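Local coordinates for protein hydrolase (Thermococcus thioreducens, PDB 6IAH) that is a magnesium-binding phosphatase of the haloacid dehalogenase superfamily that accepts diverse substrates, probably cleaving phosphate esters such as phosphoglycolate, at residues A[18-21]-A[22-26]; A[37-40]-A[41-45]; A[102-105]-A[106-110]. All blocks are in the same frame, centred on the assembly; numbering follows the deposited sequence. Where two conformers were deposited one is given.

Interaction 1 (A[18-21]-A[22-26]); sequences YDEA and TKLTA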
ATOM      1  N   TYR A  18      -4.986   3.378   5.630  1.00 27.55           N
ATOM      2  CA  TYR A  18      -3.642   3.893   5.886  1.00 26.88           C
ATOM      3  C   TYR A  18      -3.628   5.399   6.084  1.00 26.71           C
ATOM      4  O   TYR A  18      -2.866   5.906   6.907  1.00 28.00           O
ATOM      5  CB  TYR A  18      -2.713   3.583   4.739  1.00 26.84           C
ATOM      6  CG  TYR A  18      -2.621   2.111   4.310  1.00 28.70           C
ATOM      7  CD1 TYR A  18      -2.050   1.148   5.108  1.00 32.61           C
ATOM      8  CD2 TYR A  18      -2.956   1.766   3.006  1.00 33.57           C
ATOM      9  CE1 TYR A  18      -1.903  -0.174   4.651  1.00 34.74           C
ATOM     10  CE2 TYR A  18      -2.819   0.472   2.545  1.00 34.26           C
ATOM     11  CZ  TYR A  18      -2.287  -0.491   3.338  1.00 33.68           C
ATOM     12  OH  TYR A  18      -2.129  -1.749   2.752  1.00 32.01           O
ATOM     13  N   ASP A  19      -4.410   6.110   5.287  1.00 24.87           N
ATOM     14  CA  ASP A  19      -4.484   7.548   5.433  1.00 27.01           C
ATOM     15  C   ASP A  19      -5.001   7.956   6.805  1.00 26.07           C
ATOM     16  O   ASP A  19      -4.477   8.876   7.382  1.00 24.55           O
ATOM     17  CB  ASP A  19      -5.386   8.160   4.365  1.00 30.11           C
ATOM     18  CG  ASP A  19      -4.776   8.153   2.959  1.00 32.38           C
ATOM     19  OD1 ASP A  19      -3.629   7.711   2.751  1.00 27.75           O
ATOM     20  OD2 ASP A  19      -5.464   8.654   2.061  1.00 32.36           O
ATOM     21  N   GLU A  20      -6.033   7.293   7.318  0.50 24.91           N
ATOM     22  CA  GLU A  20      -6.560   7.613   8.647  0.50 26.33           C
ATOM     23  C   GLU A  20      -5.586   7.147   9.745  0.50 26.44           C
ATOM     24  O   GLU A  20      -5.488   7.778  10.774  0.50 22.72           O
ATOM     25  CB  GLU A  20      -7.957   7.015   8.848  0.50 30.02           C
ATOM     26  CG  GLU A  20      -8.645   7.350  10.172  0.50 31.86           C
ATOM     27  CD  GLU A  20      -9.294   8.725  10.204  0.50 32.43           C
ATOM     28  OE1 GLU A  20      -9.285   9.430   9.175  0.50 29.79           O
ATOM     29  OE2 GLU A  20      -9.795   9.105  11.274  0.50 31.73           O
ATOM     30  N   ALA A  21      -4.840   6.067   9.530  1.00 24.15           N
ATOM     31  CA  ALA A  21      -3.838   5.704  10.499  1.00 23.55           C
ATOM     32  C   ALA A  21      -2.711   6.747  10.598  1.00 21.72           C
ATOM     33  O   ALA A  21      -2.226   7.035  11.709  1.00 24.65           O
ATOM     34  CB  ALA A  21      -3.276   4.310  10.151  1.00 23.24           C
ATOM     35  N   THR A  22      -2.337   7.338   9.458  1.00 21.40           N
ATOM     36  CA  THR A  22      -1.341   8.378   9.404  1.00 22.01           C
ATOM     37  C   THR A  22      -1.872   9.617  10.161  1.00 21.97           C
ATOM     38  O   THR A  22      -1.217  10.187  11.049  1.00 22.80           O
ATOM     39  CB  THR A  22      -0.958   8.670   7.951  1.00 25.31           C
ATOM     40  OG1 THR A  22      -0.396   7.461   7.345  1.00 25.44           O
ATOM     41  CG2 THR A  22       0.055   9.816   7.835  1.00 26.81           C
ATOM     42  N   LYS A  23      -3.099   9.985   9.840  1.00 23.53           N
ATOM     43  CA  LYS A  23      -3.742  11.103  10.524  1.00 22.72           C
ATOM     44  C   LYS A  23      -3.834  10.912  12.040  1.00 22.80           C
ATOM     45  O   LYS A  23      -3.359  11.734  12.776  1.00 25.31           O
ATOM     46  CB  LYS A  23      -5.131  11.289   9.944  1.00 25.51           C
ATOM     47  CG  LYS A  23      -5.959  12.368  10.626  1.00 28.26           C
ATOM     48  CD  LYS A  23      -7.444  12.121  10.336  1.00 32.73           C
ATOM     49  CE  LYS A  23      -8.234  13.399  10.372  1.00 35.00           C
ATOM     50  NZ  LYS A  23      -8.525  13.910  11.704  1.00 38.74           N
ATOM     51  N   LEU A  24      -4.375   9.810  12.506  1.00 23.59           N
ATOM     52  CA  LEU A  24      -4.477   9.577  13.920  1.00 25.39           C
ATOM     53  C   LEU A  24      -3.132   9.482  14.646  1.00 24.56           C
ATOM     54  O   LEU A  24      -2.969   9.953  15.780  1.00 21.72           O
ATOM     55  CB  LEU A  24      -5.305   8.314  14.214  1.00 26.38           C
ATOM     56  CG  LEU A  24      -6.744   8.323  13.719  1.00 28.31           C
ATOM     57  CD1 LEU A  24      -7.350   6.984  14.109  1.00 29.72           C
ATOM     58  CD2 LEU A  24      -7.534   9.509  14.304  1.00 29.31           C
ATOM     59  N   THR A  25      -2.166   8.838  14.028  1.00 23.19           N
ATOM     60  CA  THR A  25      -0.821   8.818  14.621  1.00 23.99           C
ATOM     61  C   THR A  25      -0.212  10.222  14.793  1.00 22.59           C
ATOM     62  O   THR A  25       0.306  10.540  15.847  1.00 24.63           O
ATOM     63  CB  THR A  25       0.108   8.007  13.715  1.00 22.69           C
ATOM     64  OG1 THR A  25      -0.456   6.708  13.625  1.00 23.43           O
ATOM     65  CG2 THR A  25       1.496   8.035  14.213  1.00 24.49           C
ATOM     66  N   ALA A  26      -0.288  11.046  13.767  1.00 23.33           N
ATOM     67  CA  ALA A  26       0.250  12.378  13.829  1.00 23.10           C
ATOM     68  C   ALA A  26      -0.516  13.128  14.899  1.00 23.62           C
ATOM     69  O   ALA A  26       0.096  13.836  15.702  1.00 21.26           O
ATOM     70  CB  ALA A  26       0.171  13.097  12.501  1.00 23.67           C
TER

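Interaction 2 (A[37-40]-A[41-45]); sequences REIK and PEWVR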
ATOM      1  N   ARG A  37      -5.128  21.147  16.377  1.00 36.18           N
ATOM      2  CA  ARG A  37      -5.397  21.366  14.959  1.00 43.30           C
ATOM      3  C   ARG A  37      -5.312  19.985  14.250  1.00 40.86           C
ATOM      4  O   ARG A  37      -4.434  19.141  14.575  1.00 35.43           O
ATOM      5  CB  ARG A  37      -4.406  22.366  14.300  1.00 43.74           C
ATOM      6  CG  ARG A  37      -4.037  23.646  15.065  1.00 50.33           C
ATOM      7  CD  ARG A  37      -3.022  24.520  14.300  1.00 49.67           C
ATOM      8  NE  ARG A  37      -1.585  24.101  14.382  1.00 48.42           N
ATOM      9  CZ  ARG A  37      -0.733  24.392  15.369  1.00 57.48           C
ATOM     10  NH1 ARG A  37      -1.107  25.107  16.425  1.00 62.87           N
ATOM     11  NH2 ARG A  37       0.520  23.955  15.325  1.00 60.99           N
ATOM     12  N   GLU A  38      -6.267  19.717  13.364  1.00 38.62           N
ATOM     13  CA  GLU A  38      -6.316  18.403  12.738  1.00 38.53           C
ATOM     14  C   GLU A  38      -5.381  18.331  11.553  1.00 30.63           C
ATOM     15  O   GLU A  38      -5.039  19.315  10.900  1.00 29.77           O
ATOM     16  CB  GLU A  38      -7.716  17.999  12.308  1.00 44.61           C
ATOM     17  CG  GLU A  38      -8.562  17.410  13.426  1.00 52.55           C
ATOM     18  CD  GLU A  38      -9.995  17.361  12.984  1.00 57.16           C
ATOM     19  OE1 GLU A  38     -10.343  16.410  12.243  1.00 51.26           O
ATOM     20  OE2 GLU A  38     -10.724  18.321  13.312  1.00 63.01           O
ATOM     21  N   ILE A  39      -4.952  17.118  11.292  1.00 30.31           N
ATOM     22  CA  ILE A  39      -4.202  16.856  10.086  1.00 30.76           C
ATOM     23  C   ILE A  39      -5.183  16.780   8.905  1.00 31.80           C
ATOM     24  O   ILE A  39      -6.052  15.901   8.911  1.00 33.20           O
ATOM     25  CB  ILE A  39      -3.397  15.534  10.229  1.00 28.76           C
ATOM     26  CG1 ILE A  39      -2.304  15.726  11.261  1.00 29.56           C
ATOM     27  CG2 ILE A  39      -2.750  15.141   8.910  1.00 32.99           C
ATOM     28  CD1 ILE A  39      -1.199  16.680  10.882  1.00 25.90           C
ATOM     29  N   LYS A  40      -5.029  17.678   7.917  1.00 32.58           N
ATOM     30  CA  LYS A  40      -5.896  17.668   6.735  1.00 37.10           C
ATOM     31  C   LYS A  40      -5.577  16.479   5.816  1.00 38.07           C
ATOM     32  O   LYS A  40      -4.416  16.081   5.636  1.00 33.93           O
ATOM     33  CB  LYS A  40      -5.795  18.966   5.959  1.00 40.85           C
ATOM     34  CG  LYS A  40      -6.536  20.130   6.547  1.00 45.79           C
ATOM     35  CD  LYS A  40      -6.325  21.354   5.665  1.00 46.38           C
ATOM     36  CE  LYS A  40      -6.407  22.655   6.452  1.00 52.98           C
ATOM     37  NZ  LYS A  40      -5.786  23.816   5.713  1.00 59.51           N
ATOM     38  N   PRO A  41      -6.622  15.900   5.219  1.00 45.78           N
ATOM     39  CA  PRO A  41      -6.435  14.646   4.448  1.00 40.58           C
ATOM     40  C   PRO A  41      -5.542  14.824   3.219  1.00 35.28           C
ATOM     41  O   PRO A  41      -4.727  13.911   2.922  1.00 32.03           O
ATOM     42  CB  PRO A  41      -7.875  14.260   4.078  1.00 44.36           C
ATOM     43  CG  PRO A  41      -8.605  15.602   4.002  1.00 42.27           C
ATOM     44  CD  PRO A  41      -7.994  16.453   5.073  1.00 43.39           C
ATOM     45  N   GLU A  42      -5.665  15.972   2.539  1.00 34.78           N
ATOM     46  CA  GLU A  42      -4.846  16.250   1.394  1.00 34.94           C
ATOM     47  C   GLU A  42      -3.351  16.300   1.725  1.00 32.93           C
ATOM     48  O   GLU A  42      -2.562  15.992   0.848  1.00 30.19           O
ATOM     49  CB  GLU A  42      -5.254  17.512   0.623  1.00 39.21           C
ATOM     50  CG  GLU A  42      -5.047  18.844   1.342  1.00 47.02           C
ATOM     51  CD  GLU A  42      -6.312  19.409   2.007  1.00 52.59           C
ATOM     52  OE1 GLU A  42      -7.229  18.609   2.382  1.00 47.41           O
ATOM     53  OE2 GLU A  42      -6.349  20.658   2.191  1.00 55.85           O
ATOM     54  N   TRP A  43      -2.987  16.678   2.972  1.00 30.90           N
ATOM     55  CA  TRP A  43      -1.574  16.739   3.383  1.00 32.21           C
ATOM     56  C   TRP A  43      -0.955  15.355   3.380  1.00 29.31           C
ATOM     57  O   TRP A  43       0.150  15.209   2.903  1.00 29.31           O
ATOM     58  CB  TRP A  43      -1.367  17.347   4.771  1.00 31.30           C
ATOM     59  CG  TRP A  43      -1.852  18.724   4.918  1.00 31.84           C
ATOM     60  CD1 TRP A  43      -2.107  19.637   3.917  1.00 38.74           C
ATOM     61  CD2 TRP A  43      -2.055  19.412   6.138  1.00 31.34           C
ATOM     62  NE1 TRP A  43      -2.494  20.842   4.461  1.00 34.97           N
ATOM     63  CE2 TRP A  43      -2.470  20.733   5.816  1.00 31.69           C
ATOM     64  CE3 TRP A  43      -1.924  19.046   7.482  1.00 30.53           C
ATOM     65  CZ2 TRP A  43      -2.770  21.677   6.794  1.00 33.76           C
ATOM     66  CZ3 TRP A  43      -2.219  19.980   8.468  1.00 33.12           C
ATOM     67  CH2 TRP A  43      -2.652  21.287   8.115  1.00 33.22           C
ATOM     68  N   VAL A  44      -1.698  14.377   3.891  1.00 28.47           N
ATOM     69  CA  VAL A  44      -1.249  12.985   3.910  1.00 27.97           C
ATOM     70  C   VAL A  44      -1.021  12.469   2.477  1.00 31.10           C
ATOM     71  O   VAL A  44      -0.001  11.851   2.145  1.00 27.77           O
ATOM     72  CB  VAL A  44      -2.273  12.069   4.619  1.00 29.60           C
ATOM     73  CG1 VAL A  44      -1.805  10.603   4.576  1.00 29.18           C
ATOM     74  CG2 VAL A  44      -2.492  12.470   6.082  1.00 30.84           C
ATOM     75  N   ARG A  45      -2.047  12.643   1.658  1.00 30.84           N
ATOM     76  CA  ARG A  45      -2.012  12.210   0.261  1.00 32.63           C
ATOM     77  C   ARG A  45      -0.911  12.852  -0.521  1.00 30.49           C
ATOM     78  O   ARG A  45      -0.154  12.177  -1.209  1.00 31.28           O
ATOM     79  CB  ARG A  45      -3.385  12.508  -0.411  1.00 33.65           C
ATOM     80  CG  ARG A  45      -4.475  11.616   0.123  1.00 32.32           C
ATOM     81  CD  ARG A  45      -5.754  11.737  -0.675  1.00 34.56           C
ATOM     82  NE  ARG A  45      -6.209  13.134  -0.818  1.00 35.72           N
ATOM     83  CZ  ARG A  45      -7.249  13.704  -0.189  1.00 37.68           C
ATOM     84  NH1 ARG A  45      -8.034  13.054   0.667  1.00 39.53           N
ATOM     85  NH2 ARG A  45      -7.528  14.964  -0.436  1.00 40.54           N
TER

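Interaction 3 (A[102-105]-A[106-110]); sequences ERVF and NTFYL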
ATOM      1  N   GLU A 102       6.214   4.321  15.228  1.00 26.80           N
ATOM      2  CA  GLU A 102       5.864   3.041  14.711  1.00 28.21           C
ATOM      3  C   GLU A 102       4.956   2.263  15.634  1.00 28.01           C
ATOM      4  O   GLU A 102       4.014   1.631  15.162  1.00 29.66           O
ATOM      5  CB  GLU A 102       7.150   2.265  14.453  1.00 35.48           C
ATOM      6  CG  GLU A 102       6.956   0.819  14.119  1.00 40.65           C
ATOM      7  CD  GLU A 102       8.263   0.236  13.643  1.00 47.27           C
ATOM      8  OE1 GLU A 102       8.875   0.869  12.787  1.00 46.41           O
ATOM      9  OE2 GLU A 102       8.671  -0.802  14.167  1.00 54.27           O
ATOM     10  N   ARG A 103       5.208   2.326  16.930  1.00 25.24           N
ATOM     11  CA  ARG A 103       4.410   1.656  17.896  1.00 26.14           C
ATOM     12  C   ARG A 103       2.996   2.242  17.882  1.00 26.49           C
ATOM     13  O   ARG A 103       1.994   1.487  17.915  1.00 23.41           O
ATOM     14  CB  ARG A 103       5.039   1.749  19.300  1.00 31.71           C
ATOM     15  CG  ARG A 103       4.449   0.742  20.229  1.00 39.02           C
ATOM     16  CD  ARG A 103       4.714   0.981  21.694  1.00 43.75           C
ATOM     17  NE  ARG A 103       4.088  -0.088  22.481  1.00 44.61           N
ATOM     18  CZ  ARG A 103       4.393  -0.406  23.737  1.00 50.48           C
ATOM     19  NH1 ARG A 103       5.308   0.288  24.409  1.00 47.35           N
ATOM     20  NH2 ARG A 103       3.781  -1.437  24.331  1.00 53.22           N
ATOM     21  N   VAL A 104       2.906   3.558  17.804  1.00 24.11           N
ATOM     22  CA  VAL A 104       1.563   4.212  17.804  1.00 23.50           C
ATOM     23  C   VAL A 104       0.829   3.922  16.457  1.00 25.10           C
ATOM     24  O   VAL A 104      -0.340   3.547  16.446  1.00 24.77           O
ATOM     25  CB  VAL A 104       1.686   5.712  18.017  1.00 23.88           C
ATOM     26  CG1 VAL A 104       0.362   6.429  17.690  1.00 21.43           C
ATOM     27  CG2 VAL A 104       2.152   6.026  19.437  1.00 25.76           C
ATOM     28  N   PHE A 105       1.541   4.023  15.338  1.00 22.70           N
ATOM     29  CA  PHE A 105       0.922   3.744  14.046  1.00 25.50           C
ATOM     30  C   PHE A 105       0.347   2.319  14.030  1.00 24.80           C
ATOM     31  O   PHE A 105      -0.786   2.084  13.594  1.00 23.17           O
ATOM     32  CB  PHE A 105       1.920   3.963  12.904  1.00 25.71           C
ATOM     33  CG  PHE A 105       1.306   3.942  11.527  1.00 25.82           C
ATOM     34  CD1 PHE A 105       0.869   2.750  10.959  1.00 26.92           C
ATOM     35  CD2 PHE A 105       1.148   5.105  10.802  1.00 28.78           C
ATOM     36  CE1 PHE A 105       0.301   2.743   9.691  1.00 25.03           C
ATOM     37  CE2 PHE A 105       0.623   5.094   9.530  1.00 28.07           C
ATOM     38  CZ  PHE A 105       0.197   3.911   8.971  1.00 25.35           C
ATOM     39  N   ASN A 106       1.162   1.341  14.427  1.00 24.29           N
ATOM     40  CA  ASN A 106       0.732  -0.014  14.374  1.00 25.04           C
ATOM     41  C   ASN A 106      -0.457  -0.296  15.343  1.00 24.86           C
ATOM     42  O   ASN A 106      -1.351  -1.109  15.034  1.00 22.64           O
ATOM     43  CB  ASN A 106       1.903  -0.982  14.659  1.00 28.52           C
ATOM     44  CG  ASN A 106       2.836  -1.165  13.471  1.00 31.69           C
ATOM     45  OD1 ASN A 106       2.494  -0.923  12.328  1.00 33.12           O
ATOM     46  ND2 ASN A 106       4.040  -1.616  13.756  1.00 34.96           N
ATOM     47  N   THR A 107      -0.462   0.333  16.499  1.00 23.95           N
ATOM     48  CA  THR A 107      -1.598   0.283  17.409  1.00 25.31           C
ATOM     49  C   THR A 107      -2.905   0.716  16.682  1.00 24.15           C
ATOM     50  O   THR A 107      -3.910   0.013  16.770  1.00 22.92           O
ATOM     51  CB  THR A 107      -1.314   1.135  18.672  1.00 26.06           C
ATOM     52  OG1 THR A 107      -0.154   0.593  19.343  1.00 26.19           O
ATOM     53  CG2 THR A 107      -2.502   1.120  19.629  1.00 28.97           C
ATOM     54  N   PHE A 108      -2.847   1.812  15.928  1.00 26.54           N
ATOM     55  CA  PHE A 108      -4.025   2.356  15.225  1.00 26.37           C
ATOM     56  C   PHE A 108      -4.401   1.466  14.001  1.00 29.01           C
ATOM     57  O   PHE A 108      -5.578   1.199  13.776  1.00 25.39           O
ATOM     58  CB  PHE A 108      -3.797   3.790  14.747  1.00 24.40           C
ATOM     59  CG  PHE A 108      -3.935   4.823  15.810  1.00 24.34           C
ATOM     60  CD1 PHE A 108      -5.092   4.900  16.589  1.00 24.72           C
ATOM     61  CD2 PHE A 108      -2.933   5.779  16.022  1.00 23.30           C
ATOM     62  CE1 PHE A 108      -5.209   5.888  17.575  1.00 24.74           C
ATOM     63  CE2 PHE A 108      -3.050   6.745  17.002  1.00 22.79           C
ATOM     64  CZ  PHE A 108      -4.190   6.822  17.756  1.00 23.94           C
ATOM     65  N   TYR A 109      -3.401   0.977  13.257  1.00 25.83           N
ATOM     66  CA  TYR A 109      -3.681   0.267  12.005  1.00 25.25           C
ATOM     67  C   TYR A 109      -4.049  -1.200  12.308  1.00 24.52           C
ATOM     68  O   TYR A 109      -5.056  -1.693  11.788  1.00 22.55           O
ATOM     69  CB  TYR A 109      -2.504   0.363  10.985  1.00 24.72           C
ATOM     70  CG  TYR A 109      -2.828  -0.392   9.706  1.00 24.81           C
ATOM     71  CD1 TYR A 109      -3.746   0.109   8.793  1.00 26.46           C
ATOM     72  CD2 TYR A 109      -2.266  -1.658   9.463  1.00 25.91           C
ATOM     73  CE1 TYR A 109      -4.097  -0.588   7.637  1.00 26.40           C
ATOM     74  CE2 TYR A 109      -2.592  -2.364   8.319  1.00 27.11           C
ATOM     75  CZ  TYR A 109      -3.484  -1.846   7.416  1.00 28.04           C
ATOM     76  OH  TYR A 109      -3.801  -2.608   6.326  1.00 28.89           O
ATOM     77  N   LEU A 110      -3.215  -1.881  13.126  1.00 22.43           N
ATOM     78  CA  LEU A 110      -3.395  -3.255  13.463  1.00 23.37           C
ATOM     79  C   LEU A 110      -4.305  -3.527  14.682  1.00 25.58           C
ATOM     80  O   LEU A 110      -4.917  -4.581  14.728  1.00 22.73           O
ATOM     81  CB  LEU A 110      -2.047  -3.952  13.680  1.00 22.31           C
ATOM     82  CG  LEU A 110      -1.106  -4.000  12.480  1.00 25.34           C
ATOM     83  CD1 LEU A 110       0.159  -4.708  12.930  1.00 27.36           C
ATOM     84  CD2 LEU A 110      -1.720  -4.774  11.320  1.00 25.24           C
TER

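Interaction 1 (A[18-21]-A[22-26])
Thr22 and Thr25 fold their hydroxyls back along the helix onto the carbonyl oxygens of Tyr18 and Ala21, four residues earlier. In Thr22 the OG1 stands anti to the carbonyl carbon and beside the backbone N (chi1 -61°), which brings it to 3.0 Å from Tyr18 O. Thr25 repeats the pose, and its OG1 comes to 2.6 Å from Ala21 O. Each carbonyl already accepts the same threonine's backbone N-H, Thr22 N lying 3.0 Å from Tyr18 O. The N and OG1 donors arrive from opposite faces of the carbonyl plane, so two bonds grip each oxygen. Threonine suits both places, because both are buried: the hydroxyl is satisfied within its own helix, while the methyl is left for packing. Ala21 is small enough to lie close against Phe105 of helix 100-110.

The flank bearing Leu24 and Lys23 is only partly buried. Leu24 sets its CG 3.2 Å from Glu20 O, the same oxygen that receives Leu24 N in a nearly straight bond (175°). Glu20 was modelled in two conformers; in one of them its CG lies 4.1 Å from Leu24 CG, the side chains leaning across each other, while it runs alongside Lys23 without a salt bridge, the ammonium pairing instead with Glu27 and Glu38. Tyr18 turns toward the catalytic side, its OH hydrogen-bonded to the magnesium ligand Asp8. Threonine hydroxyls bonded to the i-4 carbonyl are familiar in buried alpha-helices, here the first helix of what is, by the HAD pattern, a helical cap inserted between the short strands 12-13 and 129-130.

Interaction 2 (A[37-40]-A[41-45])
Lys40 takes the N-cap position of helix 41-50, and Trp43, three residues on in the first turn, turns its indole beneath it. The turn is closed by a backbone bond of the i to i+3 kind, Trp43 N donating to Lys40 O over 3.1 Å. The bond is bent, with 135° at the hydrogen, and the donor sits well above the carbonyl plane. Pro41 follows the N-cap, a place that suits proline because its nitrogen, lacking a hydrogen, has no helix carbonyl to serve there.

The side chains of Lys40 and Trp43 cross at a slant. Lys40 CB lies 3.8 Å from the centroid of the five-membered ring and almost on its normal, a CH-pi contact, and Lys40 N covers the same ring system farther along, 3.4 Å from Trp43 CE3. With CG beside its own backbone N (chi1 -77°), Lys40 then extends across the indole, its CD 3.7 Å from Trp43 CZ2. Glu42 lies alongside the lysine, its OE2 3.5 Å from Lys40 CD, though the opposite charges do not touch. On the buried flank Ile39 CG2 meets Val44 CG2 at 3.9 Å, the two side chains at about a right angle; joining the residue before the N-cap to the fourth of the helix, this is a hydrophobic staple.

Trp43 NE1 is bonded to Glu73, which ties the indole to helix 72-78. With an alanine in place of Trp43, the Lys40 methylenes would probably lose their aromatic platform and Glu73 its indole donor. The lysine thus serves two ways: its methylenes lie well on a pi face, while its ammonium stays at the exposed surface, only weakly paired with Glu73.

Interaction 3 (A[102-105]-A[106-110])
The Phe105 ring has the backbone N of Asn106 at its edge, close to its plane, while Tyr109 CB approaches it obliquely, 3.9 Å from Phe105 CE1. Both aromatic side chains have CG anti to the backbone N (chi1 -169° and 180°), so that they leave the helix alongside each other. Beyond them, Phe57 packs edge-to-face with Phe105. The Phe108 ring is approached obliquely by Val104 O, 3.4 Å from its CD2, and its CE2 is pressed to 3.5 Å from Val104 CG1, valine and phenylalanine pointing the same way. Phe119 and Phe121 meet Phe108 edge-to-face from the following loop, so large rings fill this interior.

Polar groups on the other sides of the helix are satisfied close by. Thr107 OG1 bonds to Arg103 O at 2.7 Å, and Thr107 N reaches the same oxygen from the opposite face of its plane; the hydroxyl also meets Leu118 N, so this buried group is doubly held. On the more exposed side Asn106 and Glu102 run side by side, carboxylate and amide planes 44° apart, with Asn106 ND2 3.8 Å from Glu102 CG. Tyr109 spends its OH on Glu128. Helix 100-110 is thus largely buried, packed against helices 17-32 and 56-68 and the loop after it, consistent with a core helix on the returning arm of a HAD cap.

Interaction 1 lies between the other two, its centre about 9 Å from each, whereas interactions 2 and 3 have centres about 18 Å apart and do not touch. On one side, Lys23 NZ makes a salt bridge to Glu38 OE1 at 3.1 Å, and Ala26 packs on Ile39. On the other, the threonines of helix 17-32 receive Phe105, with Thr25 OG1 3.3 Å from Phe105 CA. Tyr18 and Tyr109 meet with ring planes about 20° apart; the Tyr18 side chain is about 8 Å from a magnesium ion, against about 12 Å for Tyr109. All three contacts belong to the helical part of the chain, consistent with a HAD cap, with Tyr18 their side chain nearest the metal.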